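Long-range contacts in putative immunoglobulin A1 protease (Bacteroides ovatus, PDB 3N6Z), which probably acts as a protease on immunoglobulin A1 and is built largely as a parallel beta-helix: residues G248-I253 and S272-V277; S280-R285 and T323-H328. All coordinates share one frame; numbering follows the deposited sequence.

Contacts 1 and 2 share a five-stranded sheet of the parallel beta-helix, in which strand 248-251 of contact 1 and strand 282-284 of contact 2 are parallel neighbours, joined by backbone bonds of V250 with T282 and G284. Contact 1 comes first along the chain and closes before contact 2 opens; their centres lie about 9 Å apart, on the same side of the chain's centre. Contact 1 sets strand 248-251 against strand 274-276 across the interior and is buried. Contact 2, only partly buried, lays the loop 323-328 on 282-284, the outermost strand of that sheet. The two touch directly, L274 of contact 1 packing on G284 O and V283 of contact 2.

Contact 1: G248-I253 and S272-V277; sequences GGVGGI and SNLTGV
V250 and L274 meet in the interior of the beta-helix, where strands 248-251 and 274-276 belong to different sheets and run almost exactly antiparallel (175°), their axes 7.1 Å apart. At that spacing it is side chains that bridge the gap, and L274 shows how. Its CB lies 3.9 Å from V250 CG1, already an apolar contact at the first atom of the side chain. From there chi1 of -50° sets CG beside the backbone N, and the two methyls reach past V250 to the chain beyond it. CD1 comes to 3.7 Å from G252 N, while CD2 rests 3.8 Å from G252 CA; the leucine tip is thus seated on bare glycine backbone where strand 248-251 gives way to a turn. V250 and L274 slide past each other in opposite directions. The CG1 of V250 touches L274, and its CG2 lies 3.6 Å from T275 O and 4.2 Å from G276 CA. Other side chains close round the pair: V243 of strand 243-245 and V283 of strand 282-284 touch both V250 and L274. The polar bridge lies at one end, where a water donates to G252 O at 2.8 Å and weakly accepts from S272 N; S272 OG is hydrogen-bonded to G241 O. Between the strands themselves the chemistry is dispersive, methyl against methyl and methyl against glycine backbone. Cohesion here therefore rests on shape and exclusion of water, while a solvent molecule joins the polar backbone groups at the turn.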
ATOM      1  N   GLY A 248       1.065   8.575 -18.047  1.00 10.78           N
ATOM      2  CA  GLY A 248       1.965   7.507 -17.647  1.00 10.96           C
ATOM      3  C   GLY A 248       1.272   6.167 -17.664  1.00 10.00           C
ATOM      4  O   GLY A 248       0.387   5.922 -18.484  1.00 11.74           O
ATOM      5  N   GLY A 249       1.745   5.295 -16.784  1.00 10.08           N
ATOM      6  CA  GLY A 249       1.271   3.930 -16.686  1.00 10.55           C
ATOM      7  C   GLY A 249       0.262   3.767 -15.565  1.00  9.19           C
ATOM      8  O   GLY A 249       0.428   4.326 -14.476  1.00 11.05           O
ATOM      9  N   VAL A 250      -0.745   2.948 -15.832  1.00  9.76           N
ATOM     10  CA  VAL A 250      -1.805   2.632 -14.905  1.00  9.32           C
ATOM     11  C   VAL A 250      -1.977   1.133 -14.879  1.00  9.35           C
ATOM     12  O   VAL A 250      -2.164   0.515 -15.918  1.00  9.70           O
ATOM     13  CB  VAL A 250      -3.126   3.304 -15.315  1.00  9.73           C
ATOM     14  CG1 VAL A 250      -4.261   3.017 -14.304  1.00 11.12           C
ATOM     15  CG2 VAL A 250      -2.944   4.788 -15.528  1.00 11.96           C
ATOM     16  N   GLY A 251      -1.978   0.559 -13.683  1.00  8.69           N
ATOM     17  CA  GLY A 251      -2.251  -0.854 -13.493  1.00  9.02           C
ATOM     18  C   GLY A 251      -3.262  -1.092 -12.389  1.00  8.31           C
ATOM     19  O   GLY A 251      -3.256  -0.400 -11.361  1.00  9.12           O
ATOM     20  N   GLY A 252      -4.076  -2.136 -12.536  1.00  8.18           N
ATOM     21  CA  GLY A 252      -5.019  -2.492 -11.481  1.00  9.15           C
ATOM     22  C   GLY A 252      -4.327  -2.912 -10.197  1.00  8.01           C
ATOM     23  O   GLY A 252      -4.873  -2.698  -9.109  1.00  8.30           O
ATOM     24  N   ILE A 253      -3.142  -3.498 -10.318  1.00  7.92           N
ATOM     25  CA  ILE A 253      -2.324  -3.869  -9.178  1.00  7.80           C
ATOM     26  C   ILE A 253      -1.097  -2.950  -9.048  1.00  6.73           C
ATOM     27  O   ILE A 253      -0.875  -2.348  -7.980  1.00  7.51           O
ATOM     28  CB  ILE A 253      -1.910  -5.357  -9.188  1.00  8.15           C
ATOM     29  CG1 ILE A 253      -3.147  -6.261  -9.111  1.00  8.69           C
ATOM     30  CG2 ILE A 253      -0.959  -5.677  -8.033  1.00  8.26           C
ATOM     31  CD1 ILE A 253      -3.937  -6.208  -7.801  1.00 10.59           C
ATOM     32  N   SER A 272     -10.715  -2.495 -10.380  1.00 10.37           N
ATOM     33  CA  SER A 272     -10.783  -1.038 -10.483  1.00  9.73           C
ATOM     34  C   SER A 272     -11.001  -0.597 -11.928  1.00 10.35           C
ATOM     35  O   SER A 272     -10.437  -1.178 -12.851  1.00 10.51           O
ATOM     36  CB  SER A 272      -9.462  -0.425 -10.006  1.00 10.83           C
ATOM     37  OG  SER A 272      -9.216  -0.727  -8.657  1.00 10.91           O
ATOM     38  N   ASN A 273     -11.741   0.496 -12.121  1.00 10.23           N
ATOM     39  CA  ASN A 273     -11.714   1.216 -13.388  1.00 10.02           C
ATOM     40  C   ASN A 273     -10.385   1.974 -13.516  1.00 10.37           C
ATOM     41  O   ASN A 273      -9.903   2.550 -12.528  1.00 11.79           O
ATOM     42  CB  ASN A 273     -12.883   2.195 -13.461  1.00 11.61           C
ATOM     43  CG  ASN A 273     -14.229   1.496 -13.446  1.00 14.58           C
ATOM     44  OD1 ASN A 273     -14.377   0.420 -14.030  1.00 14.83           O
ATOM     45  ND2 ASN A 273     -15.225   2.112 -12.802  1.00 18.56           N
ATOM     46  N   LEU A 274      -9.791   1.928 -14.714  1.00  9.94           N
ATOM     47  CA  LEU A 274      -8.423   2.378 -14.952  1.00  9.40           C
ATOM     48  C   LEU A 274      -8.428   3.394 -16.080  1.00 10.70           C
ATOM     49  O   LEU A 274      -8.956   3.109 -17.173  1.00 11.94           O
ATOM     50  CB  LEU A 274      -7.533   1.197 -15.332  1.00 10.44           C
ATOM     51  CG  LEU A 274      -7.566  -0.041 -14.446  1.00 10.06           C
ATOM     52  CD1 LEU A 274      -6.614  -1.108 -15.001  1.00 12.81           C
ATOM     53  CD2 LEU A 274      -7.135   0.314 -13.013  1.00  9.57           C
ATOM     54  N   THR A 275      -7.832   4.560 -15.813  1.00  9.95           N
ATOM     55  CA  THR A 275      -7.850   5.687 -16.738  1.00 11.14           C
ATOM     56  C   THR A 275      -6.482   6.329 -16.917  1.00 11.11           C
ATOM     57  O   THR A 275      -5.888   6.809 -15.961  1.00 11.91           O
ATOM     58  CB  THR A 275      -8.855   6.746 -16.278  1.00 11.61           C
ATOM     59  OG1 THR A 275     -10.129   6.133 -16.084  1.00 11.56           O
ATOM     60  CG2 THR A 275      -8.934   7.917 -17.277  1.00 13.49           C
ATOM     61  N   GLY A 276      -5.971   6.324 -18.147  1.00 11.08           N
ATOM     62  CA  GLY A 276      -4.802   7.128 -18.531  1.00 10.89           C
ATOM     63  C   GLY A 276      -5.336   8.321 -19.287  1.00 12.82           C
ATOM     64  O   GLY A 276      -5.985   8.149 -20.310  1.00 14.91           O
ATOM     65  N   VAL A 277      -5.072   9.534 -18.797  1.00 12.43           N
ATOM     66  CA  VAL A 277      -5.653  10.729 -19.415  1.00 13.72           C
ATOM     67  C   VAL A 277      -4.990  11.053 -20.758  1.00 14.12           C
ATOM     68  O   VAL A 277      -5.673  11.123 -21.779  1.00 16.15           O
ATOM     69  CB  VAL A 277      -5.636  11.921 -18.456  1.00 13.76           C
ATOM     70  CG1 VAL A 277      -6.236  13.150 -19.156  1.00 15.90           C
ATOM     71  CG2 VAL A 277      -6.427  11.580 -17.185  1.00 16.59           C
TER
HETATM   72  O   HOH W   1      -7.686  -2.939  -9.438  1.00 10.31           O

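Contact 2: S280-R285 and T323-H328; sequences SSTVGR and TGTTFH
G284 and T326 mark the approach of two chain segments running in roughly the same direction, 25° apart, with their CA atoms 4.7 Å from each other. T326 CB sits over the glycine, 3.8 Å from G284 CA, and its methyl CG2 reaches back to within 3.6 Å of V283 O. T282 CG2 lies 3.9 Å from T325 CG2, the side chains crossing at about a right angle, in one of two conformers of T325; T282 CB lies beside the T326 methyl, its hydroxyl engaged with G288 O. The stronger grip lies at the other end, where R285 and H328 clasp each other at two levels. R285 N donates to H328 ND1 over 3.1 Å, nearly straight at 168° and in the ring plane, so the imidazole edge takes up a backbone N-H just past the end of the strand. The next atom of that edge, CE1, lies 3.4 Å from V283 O. The arginine chain bends at chi3 and brings its guanidinium round to the backbone of the histidine: R285 NE donates to H328 O at 2.8 Å, with the acceptor close to the guanidinium plane, and NH2 adds a weak bond to the same oxygen. Guanidinium and ring planes stand steeply to each other, 79° apart. D318 and G329 O hold NH2 from beyond the two segments, and the ring of F327 stacks with Y296. This loop belongs to the last coils of the parallel beta-helix, lying against outermost strand 282-284 of one sheet before the chain enters edge strand 330-332 of another.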
ATOM      1  N   SER A 280      -0.609   9.109 -24.636  1.00 13.77           N
ATOM      2  CA  SER A 280       0.640   8.362 -24.530  1.00 13.81           C
ATOM      3  C   SER A 280       0.622   7.394 -23.349  1.00 13.16           C
ATOM      4  O   SER A 280       1.601   6.671 -23.138  1.00 14.24           O
ATOM      5  CB  SER A 280       1.816   9.317 -24.372  1.00 15.16           C
ATOM      6  OG  SER A 280       1.744   9.985 -23.131  1.00 16.58           O
ATOM      7  N   SER A 281      -0.449   7.424 -22.551  1.00 12.03           N
ATOM      8  CA  SER A 281      -0.571   6.536 -21.399  1.00 12.35           C
ATOM      9  C   SER A 281      -0.665   5.063 -21.800  1.00 11.61           C
ATOM     10  O   SER A 281      -1.046   4.716 -22.916  1.00 12.76           O
ATOM     11  CB  SER A 281      -1.790   6.914 -20.560  1.00 11.36           C
ATOM     12  OG  SER A 281      -1.719   8.247 -20.074  1.00 12.21           O
ATOM     13  N   THR A 282      -0.285   4.201 -20.863  1.00 11.30           N
ATOM     14  CA  THR A 282      -0.453   2.751 -21.008  1.00  9.29           C
ATOM     15  C   THR A 282      -1.300   2.271 -19.834  1.00 10.23           C
ATOM     16  O   THR A 282      -1.093   2.686 -18.696  1.00 12.57           O
ATOM     17  CB  THR A 282       0.890   2.008 -21.108  1.00 11.18           C
ATOM     18  OG1 THR A 282       1.694   2.307 -19.963  1.00 12.61           O
ATOM     19  CG2 THR A 282       1.628   2.431 -22.376  1.00 12.39           C
ATOM     20  N   VAL A 283      -2.261   1.404 -20.126  1.00  9.45           N
ATOM     21  CA  VAL A 283      -3.168   0.857 -19.135  1.00  9.45           C
ATOM     22  C   VAL A 283      -3.174  -0.651 -19.209  1.00  9.47           C
ATOM     23  O   VAL A 283      -3.483  -1.225 -20.260  1.00 11.22           O
ATOM     24  CB  VAL A 283      -4.571   1.440 -19.301  1.00 10.57           C
ATOM     25  CG1 VAL A 283      -5.540   0.792 -18.308  1.00 14.77           C
ATOM     26  CG2 VAL A 283      -4.555   2.965 -19.163  1.00 13.34           C
ATOM     27  N   GLY A 284      -2.828  -1.286 -18.096  1.00  9.40           N
ATOM     28  CA  GLY A 284      -2.834  -2.759 -17.989  1.00  9.35           C
ATOM     29  C   GLY A 284      -3.782  -3.158 -16.875  1.00  9.56           C
ATOM     30  O   GLY A 284      -3.766  -2.556 -15.782  1.00  9.52           O
ATOM     31  N   ARG A 285      -4.598  -4.181 -17.085  1.00  9.28           N
ATOM     32  CA  ARG A 285      -5.522  -4.564 -16.005  1.00  8.81           C
ATOM     33  C   ARG A 285      -4.724  -4.885 -14.750  1.00  7.57           C
ATOM     34  O   ARG A 285      -5.191  -4.601 -13.650  1.00  9.61           O
ATOM     35  CB  ARG A 285      -6.466  -5.689 -16.385  1.00  8.66           C
ATOM     36  CG  ARG A 285      -7.330  -5.390 -17.587  1.00  9.95           C
ATOM     37  CD  ARG A 285      -8.479  -6.386 -17.766  1.00 10.60           C
ATOM     38  NE  ARG A 285      -7.984  -7.720 -18.092  1.00 11.06           N
ATOM     39  CZ  ARG A 285      -8.627  -8.622 -18.828  1.00 10.36           C
ATOM     40  NH1 ARG A 285      -9.861  -8.381 -19.259  1.00 11.69           N
ATOM     41  NH2 ARG A 285      -8.023  -9.766 -19.121  1.00 11.48           N
ATOM     42  N   THR A 323       4.231 -10.195 -22.557  1.00 19.71           N
ATOM     43  CA  THR A 323       5.283 -10.118 -23.572  0.70 20.41           C
ATOM     44  C   THR A 323       5.731  -8.681 -23.859  1.00 21.56           C
ATOM     45  O   THR A 323       6.828  -8.473 -24.413  1.00 23.84           O
ATOM     46  CB  THR A 323       4.843 -10.832 -24.855  0.70 23.02           C
ATOM     47  OG1 THR A 323       3.562 -10.331 -25.250  0.70 26.36           O
ATOM     48  CG2 THR A 323       4.755 -12.343 -24.582  0.70 21.32           C
ATOM     49  N   GLY A 324       4.931  -7.697 -23.441  1.00 18.75           N
ATOM     50  CA  GLY A 324       5.210  -6.296 -23.710  1.00 18.21           C
ATOM     51  C   GLY A 324       4.981  -5.410 -22.517  1.00 14.99           C
ATOM     52  O   GLY A 324       5.221  -5.835 -21.373  1.00 16.51           O
ATOM     53  N   THR A 325       4.471  -4.201 -22.768  1.00 13.38           N
ATOM     54  CA  THR A 325       4.410  -3.142 -21.775  0.50 10.09           C
ATOM     55  C   THR A 325       3.415  -3.433 -20.643  1.00  9.95           C
ATOM     56  O   THR A 325       3.661  -3.132 -19.465  1.00 10.51           O
ATOM     57  CB  THR A 325       4.071  -1.825 -22.506  0.50  8.28           C
ATOM     58  OG1 THR A 325       5.166  -1.535 -23.389  0.50  7.75           O
ATOM     59  CG2 THR A 325       3.842  -0.662 -21.542  0.50  6.66           C
ATOM     60  N   THR A 326       2.253  -3.955 -21.034  1.00 11.78           N
ATOM     61  CA  THR A 326       1.169  -4.176 -20.099  1.00  9.85           C
ATOM     62  C   THR A 326       0.942  -5.645 -19.838  1.00  9.77           C
ATOM     63  O   THR A 326       1.323  -6.518 -20.629  1.00 11.02           O
ATOM     64  CB  THR A 326      -0.161  -3.530 -20.599  1.00 11.41           C
ATOM     65  OG1 THR A 326      -0.617  -4.158 -21.808  1.00 13.48           O
ATOM     66  CG2 THR A 326      -0.025  -2.012 -20.820  1.00 13.69           C
ATOM     67  N   PHE A 327       0.316  -5.930 -18.700  1.00  9.85           N
ATOM     68  CA  PHE A 327      -0.151  -7.277 -18.392  1.00  9.05           C
ATOM     69  C   PHE A 327      -1.597  -7.181 -17.943  1.00  9.82           C
ATOM     70  O   PHE A 327      -1.884  -6.447 -16.997  1.00  9.34           O
ATOM     71  CB  PHE A 327       0.719  -7.935 -17.315  1.00 10.35           C
ATOM     72  CG  PHE A 327       0.210  -9.301 -16.881  1.00  8.76           C
ATOM     73  CD1 PHE A 327      -0.067 -10.284 -17.823  1.00 10.42           C
ATOM     74  CD2 PHE A 327      -0.002  -9.585 -15.541  1.00 10.17           C
ATOM     75  CE1 PHE A 327      -0.521 -11.537 -17.415  1.00 11.15           C
ATOM     76  CE2 PHE A 327      -0.464 -10.812 -15.134  1.00  9.84           C
ATOM     77  CZ  PHE A 327      -0.743 -11.776 -16.064  1.00 10.29           C
ATOM     78  N   HIS A 328      -2.470  -7.987 -18.572  1.00  9.88           N
ATOM     79  CA  HIS A 328      -3.908  -7.875 -18.337  1.00  9.32           C
ATOM     80  C   HIS A 328      -4.508  -9.003 -17.505  1.00  8.53           C
ATOM     81  O   HIS A 328      -5.645  -8.888 -17.077  1.00  9.31           O
ATOM     82  CB  HIS A 328      -4.652  -7.844 -19.660  1.00  9.53           C
ATOM     83  CG  HIS A 328      -4.402  -6.611 -20.465  1.00 10.14           C
ATOM     84  ND1 HIS A 328      -4.449  -5.331 -19.933  1.00 11.06           N
ATOM     85  CD2 HIS A 328      -4.114  -6.472 -21.780  1.00 12.14           C
ATOM     86  CE1 HIS A 328      -4.211  -4.464 -20.908  1.00 11.03           C
ATOM     87  NE2 HIS A 328      -4.027  -5.133 -22.043  1.00 13.33           N
TER